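Local coordinates for protein meso-diaminopimelate dehydrogenase (Clostridium tetani, PDB 3WGY) that catalyses, in its natural form, the reversible NADP+-dependent oxidative deamination of meso-diaminopimelate, and is here an engineered variant crystallised with the 2-oxo acid 4-methyl-2-oxovalerate, at residues V200-P205 with L242-L247; A209-I214 with V232-E237. The protein carries 6 engineered substitutions. One frame throughout, in Å; residues are numbered along the deposited sequence.

Contact 1 of 2, residues V200-P205 with L242-L247; sequences VCYVVP and LNHAGL
Y202 and H244 make this contact by themselves, ring against ring, with the side chains crossing at about a right angle. The imidazole comes in leading with CE1, which sits over the centre of the phenol ring, 3.2 Å above its plane. All six ring carbons of the tyrosine therefore lie within reach of that one atom, the nearest being CG, 3.3 Å from H244 CE1. NE2 shares the approach: H244 NE2 is 3.4 Å from Y202 CD2, whereas H244 ND1 stays 4.0 Å from Y202 CD1. The imidazole thus leans over the phenol, and with the planes at 39° and the centroids 4.1 Å apart the pair is neither a stack nor an edge-to-face arrangement. In return the tyrosine offers its methylene. Y202 CB lies over the imidazole face, toward the rim, in a CH-pi contact 4.1 Å from the H244 centroid. Both side chains leave their backbones toward each other, and with CG anti to the carbonyl carbon (chi1 -67° in Y202, -64° in H244) the two rings extend into the gap between CA atoms 8.5 Å apart. The imidazole's rotation is also held from outside the pair: ND1 is hydrogen-bonded to the hydroxyl of Y172. H233 lies on the opposite side of the phenol ring, so Y202 is flanked by two histidines. H244 itself is the first residue past the end of helix 237-243, and its ring ties the start of the following loop to the sheet. Strand 197-205 runs there between strands 166-175 and 230-234; I170 of the former and I235, just beyond the latter, pack against both side chains, while C201 and V203 point from the other face of the strand toward helices 154-162 and 211-219.

Contact 2 of 2, residues A209-I214 with V232-E237; sequences ADLKKI and VHFITE
The beta-alpha-beta unit of strand 197-205, helix 211-219 and strand 230-234 is closed here, where F234 of the second strand meets L211 and I214 in the first turn of the helix. L211 CD2 sits almost squarely over the phenyl centre, a CH-pi contact 4.0 Å from the F234 centroid and 10° off its normal. The same leucine also approaches the far end of the ring, with L211 CB 3.7 Å from F234 CE2 and its carbonyl L211 O 3.3 Å from F234 CZ. I214 comes in at the ring edge instead, near the plane: its CG2, anti to the backbone N, reaches to 4.1 Å from F234 CE1. In this crossover the helix lies against one face of the sheet, and F234 also packs on V203 of the neighbouring strand. The phenyl's opposite face is met by V232 CG1, from two residues earlier on its own strand. D210 is the N-cap of the helix; its OD1 accepts from K213 N at 3.1 Å, the donor lying well above the carboxylate plane, while D210 OD2 pairs with K213 NZ at 3.5 Å.

The centres of contacts 1 and 2 are about 12 Å apart, and the two share one mixed sheet, in which strands 197-205 and 230-234 run side by side and parallel. Along the chain the order is strand 197-205, helix 211-219, strand 230-234, helix 237-243, so the chain makes contact 2 within the span that contact 1 brackets. Probable backbone hydrogen bonds join them directly, V203 N to H233 O at 2.7 Å and H233 N to C201 O at 2.8 Å. Contact 2 packs the start of helix 211-219 on one face of the sheet; contact 1 brings the residue after helix 237-243 against the other. All four segments belong to the diaminopimelate dehydrogenase C-terminal domain.

Contact 1 of 2, residues V200-P205 with L242-L247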
loop_
_atom_site.group_PDB
_atom_site.type_symbol
_atom_site.label_atom_id
_atom_site.label_comp_id
_atom_site.label_asym_id
_atom_site.label_seq_id
_atom_site.Cartn_x
_atom_site.Cartn_y
_atom_site.Cartn_z
ATOM N N VAL B 200 0.251 9.353 27.172
ATOM C CA VAL B 200 0.274 10.702 27.710
ATOM C C VAL B 200 -1.135 11.119 28.092
ATOM O O VAL B 200 -2.087 10.968 27.313
ATOM C CB VAL B 200 0.842 11.704 26.676
ATOM C CG1 VAL B 200 0.993 13.098 27.309
ATOM C CG2 VAL B 200 2.187 11.210 26.165
ATOM N N CYS B 201 -1.271 11.635 29.305
ATOM C CA CYS B 201 -2.567 12.075 29.785
ATOM C C CYS B 201 -2.536 13.560 30.084
ATOM O O CYS B 201 -1.509 14.114 30.476
ATOM C CB CYS B 201 -2.956 11.320 31.058
ATOM S SG CYS B 201 -3.117 9.530 30.884
ATOM N N TYR B 202 -3.672 14.209 29.869
ATOM C CA TYR B 202 -3.813 15.622 30.160
ATOM C C TYR B 202 -5.013 15.649 31.086
ATOM O O TYR B 202 -6.136 15.349 30.678
ATOM C CB TYR B 202 -4.068 16.420 28.883
ATOM C CG TYR B 202 -2.876 16.426 27.951
ATOM C CD1 TYR B 202 -2.616 15.343 27.106
ATOM C CD2 TYR B 202 -1.983 17.503 27.943
ATOM C CE1 TYR B 202 -1.496 15.334 26.275
ATOM C CE2 TYR B 202 -0.865 17.505 27.127
ATOM C CZ TYR B 202 -0.624 16.420 26.294
ATOM O OH TYR B 202 0.491 16.429 25.492
ATOM N N VAL B 203 -4.762 16.003 32.339
ATOM C CA VAL B 203 -5.805 15.998 33.347
ATOM C C VAL B 203 -6.218 17.334 33.941
ATOM O O VAL B 203 -5.398 18.210 34.176
ATOM C CB VAL B 203 -5.390 15.063 34.516
ATOM C CG1 VAL B 203 -6.389 15.159 35.663
ATOM C CG2 VAL B 203 -5.263 13.633 34.010
ATOM N N VAL B 204 -7.519 17.466 34.169
ATOM C CA VAL B 204 -8.085 18.645 34.801
ATOM C C VAL B 204 -8.380 18.136 36.210
ATOM O O VAL B 204 -9.286 17.326 36.411
ATOM C CB VAL B 204 -9.400 19.077 34.132
ATOM C CG1 VAL B 204 -9.929 20.339 34.804
ATOM C CG2 VAL B 204 -9.169 19.313 32.641
ATOM N N PRO B 205 -7.602 18.589 37.203
ATOM C CA PRO B 205 -7.782 18.165 38.595
ATOM C C PRO B 205 -8.894 18.901 39.335
ATOM O O PRO B 205 -9.218 20.040 38.992
ATOM C CB PRO B 205 -6.421 18.465 39.203
ATOM C CG PRO B 205 -6.093 19.781 38.547
ATOM C CD PRO B 205 -6.471 19.533 37.086
ATOM N N LEU B 242 -10.026 23.414 24.303
ATOM C CA LEU B 242 -9.301 24.043 23.202
ATOM C C LEU B 242 -8.288 23.192 22.445
ATOM O O LEU B 242 -8.229 23.234 21.222
ATOM C CB LEU B 242 -8.564 25.290 23.697
ATOM C CG LEU B 242 -9.333 26.590 23.906
ATOM C CD1 LEU B 242 -8.395 27.625 24.518
ATOM C CD2 LEU B 242 -9.879 27.083 22.572
ATOM N N ASN B 243 -7.487 22.419 23.165
ATOM C CA ASN B 243 -6.441 21.661 22.502
ATOM C C ASN B 243 -6.542 20.138 22.499
ATOM O O ASN B 243 -5.617 19.457 22.056
ATOM C CB ASN B 243 -5.097 22.088 23.101
ATOM C CG ASN B 243 -4.897 23.598 23.063
ATOM O OD1 ASN B 243 -5.109 24.238 22.030
ATOM N ND2 ASN B 243 -4.484 24.172 24.190
ATOM N N HIS B 244 -7.653 19.592 22.964
ATOM C CA HIS B 244 -7.763 18.143 23.020
ATOM C C HIS B 244 -9.082 17.616 22.517
ATOM O O HIS B 244 -9.772 16.870 23.212
ATOM C CB HIS B 244 -7.508 17.668 24.457
ATOM C CG HIS B 244 -6.119 17.957 24.943
ATOM N ND1 HIS B 244 -5.030 17.194 24.572
ATOM C CD2 HIS B 244 -5.634 18.961 25.714
ATOM C CE1 HIS B 244 -3.933 17.716 25.091
ATOM N NE2 HIS B 244 -4.273 18.791 25.785
ATOM N N ALA B 245 -9.418 18.010 21.296
ATOM C CA ALA B 245 -10.650 17.579 20.657
ATOM C C ALA B 245 -10.590 16.068 20.494
ATOM O O ALA B 245 -11.618 15.393 20.520
ATOM C CB ALA B 245 -10.801 18.259 19.296
ATOM N N GLY B 246 -9.374 15.550 20.325
ATOM C CA GLY B 246 -9.167 14.116 20.185
ATOM C C GLY B 246 -9.716 13.464 18.924
ATOM O O GLY B 246 -10.059 12.284 18.940
ATOM N N LEU B 247 -9.777 14.216 17.829
ATOM C CA LEU B 247 -10.308 13.692 16.572
ATOM C C LEU B 247 -9.223 13.230 15.602
ATOM O O LEU B 247 -9.529 12.738 14.513
ATOM C CB LEU B 247 -11.168 14.758 15.885
ATOM C CG LEU B 247 -12.248 15.410 16.759
ATOM C CD1 LEU B 247 -12.945 16.508 15.974
ATOM C CD2 LEU B 247 -13.250 14.357 17.233
#

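Contact 2 of 2, residues A209-I214 with V232-E237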
loop_
_atom_site.group_PDB
_atom_site.type_symbol
_atom_site.label_atom_id
_atom_site.label_comp_id
_atom_site.label_asym_id
_atom_site.label_seq_id
_atom_site.Cartn_x
_atom_site.Cartn_y
_atom_site.Cartn_z
ATOM N N ALA B 209 -7.304 18.221 45.489
ATOM C CA ALA B 209 -6.988 16.926 44.858
ATOM C C ALA B 209 -5.754 16.092 45.245
ATOM O O ALA B 209 -5.906 14.942 45.667
ATOM C CB ALA B 209 -7.009 17.096 43.327
ATOM N N ASP B 210 -4.556 16.656 45.067
ATOM C CA ASP B 210 -3.265 15.986 45.337
ATOM C C ASP B 210 -2.724 15.476 43.992
ATOM O O ASP B 210 -2.909 14.315 43.619
ATOM C CB ASP B 210 -3.406 14.804 46.309
ATOM C CG ASP B 210 -2.057 14.290 46.812
ATOM O OD1 ASP B 210 -1.088 14.260 46.029
ATOM O OD2 ASP B 210 -1.963 13.899 47.993
ATOM N N LEU B 211 -2.047 16.371 43.280
ATOM C CA LEU B 211 -1.494 16.099 41.963
ATOM C C LEU B 211 -0.501 14.937 41.875
ATOM O O LEU B 211 -0.564 14.141 40.939
ATOM C CB LEU B 211 -0.850 17.376 41.427
ATOM C CG LEU B 211 -1.737 18.626 41.501
ATOM C CD1 LEU B 211 -1.005 19.802 40.878
ATOM C CD2 LEU B 211 -3.064 18.376 40.790
ATOM N N LYS B 212 0.419 14.834 42.829
ATOM C CA LYS B 212 1.382 13.745 42.786
ATOM C C LYS B 212 0.665 12.400 42.917
ATOM O O LYS B 212 1.061 11.413 42.299
ATOM C CB LYS B 212 2.425 13.899 43.900
ATOM C CG LYS B 212 3.633 12.987 43.745
ATOM C CD LYS B 212 4.377 13.264 42.443
ATOM C CE LYS B 212 5.537 12.317 42.251
ATOM N NZ LYS B 212 6.167 12.511 40.921
ATOM N N LYS B 213 -0.410 12.377 43.699
ATOM C CA LYS B 213 -1.178 11.159 43.925
ATOM C C LYS B 213 -2.011 10.724 42.711
ATOM O O LYS B 213 -2.203 9.525 42.470
ATOM C CB LYS B 213 -2.084 11.351 45.137
ATOM C CG LYS B 213 -2.548 10.055 45.757
ATOM C CD LYS B 213 -2.189 9.978 47.242
ATOM C CE LYS B 213 -2.979 10.980 48.074
ATOM N NZ LYS B 213 -2.700 10.840 49.540
ATOM N N ILE B 214 -2.517 11.692 41.957
ATOM C CA ILE B 214 -3.308 11.387 40.766
ATOM C C ILE B 214 -2.368 10.782 39.733
ATOM O O ILE B 214 -2.683 9.780 39.092
ATOM C CB ILE B 214 -3.943 12.669 40.172
ATOM C CG1 ILE B 214 -5.069 13.163 41.077
ATOM C CG2 ILE B 214 -4.460 12.395 38.769
ATOM C CD1 ILE B 214 -5.643 14.503 40.653
ATOM N N VAL B 232 1.819 12.384 32.789
ATOM C CA VAL B 232 0.590 13.068 33.157
ATOM C C VAL B 232 0.827 14.568 33.222
ATOM O O VAL B 232 1.676 15.040 33.981
ATOM C CB VAL B 232 0.065 12.578 34.522
ATOM C CG1 VAL B 232 -1.217 13.315 34.890
ATOM C CG2 VAL B 232 -0.179 11.074 34.471
ATOM N N HIS B 233 0.088 15.310 32.404
ATOM C CA HIS B 233 0.201 16.759 32.377
ATOM C C HIS B 233 -1.071 17.336 32.987
ATOM O O HIS B 233 -2.174 16.852 32.714
ATOM C CB HIS B 233 0.342 17.270 30.941
ATOM C CG HIS B 233 1.579 16.795 30.245
ATOM N ND1 HIS B 233 2.843 17.222 30.603
ATOM C CD2 HIS B 233 1.746 15.938 29.209
ATOM C CE1 HIS B 233 3.734 16.648 29.814
ATOM N NE2 HIS B 233 3.095 15.865 28.963
ATOM N N PHE B 234 -0.920 18.366 33.810
ATOM C CA PHE B 234 -2.079 18.989 34.431
ATOM C C PHE B 234 -2.436 20.287 33.717
ATOM O O PHE B 234 -1.593 21.163 33.526
ATOM C CB PHE B 234 -1.806 19.213 35.920
ATOM C CG PHE B 234 -1.727 17.932 36.703
ATOM C CD1 PHE B 234 -2.866 17.152 36.896
ATOM C CD2 PHE B 234 -0.514 17.476 37.204
ATOM C CE1 PHE B 234 -2.797 15.938 37.575
ATOM C CE2 PHE B 234 -0.433 16.259 37.885
ATOM C CZ PHE B 234 -1.577 15.489 38.071
ATOM N N ILE B 235 -3.690 20.390 33.294
ATOM C CA ILE B 235 -4.150 21.569 32.586
ATOM C C ILE B 235 -5.528 21.997 33.090
ATOM O O ILE B 235 -6.130 21.325 33.923
ATOM C CB ILE B 235 -4.243 21.289 31.063
ATOM C CG1 ILE B 235 -5.272 20.191 30.797
ATOM C CG2 ILE B 235 -2.886 20.859 30.519
ATOM C CD1 ILE B 235 -5.553 19.978 29.327
ATOM N N THR B 236 -6.027 23.114 32.573
ATOM C CA THR B 236 -7.340 23.619 32.956
ATOM C C THR B 236 -8.403 23.060 32.015
ATOM O O THR B 236 -8.087 22.455 30.989
ATOM C CB THR B 236 -7.411 25.143 32.844
ATOM O OG1 THR B 236 -7.441 25.509 31.457
ATOM C CG2 THR B 236 -6.201 25.788 33.514
ATOM N N GLU B 237 -9.661 23.288 32.364
ATOM C CA GLU B 237 -10.777 22.822 31.554
ATOM C C GLU B 237 -10.742 23.509 30.183
ATOM O O GLU B 237 -11.018 22.881 29.163
ATOM C CB GLU B 237 -12.096 23.139 32.265
ATOM C CG GLU B 237 -13.326 22.484 31.648
ATOM C CD GLU B 237 -13.413 20.995 31.949
ATOM O OE1 GLU B 237 -13.554 20.617 33.136
ATOM O OE2 GLU B 237 -13.341 20.201 30.993
#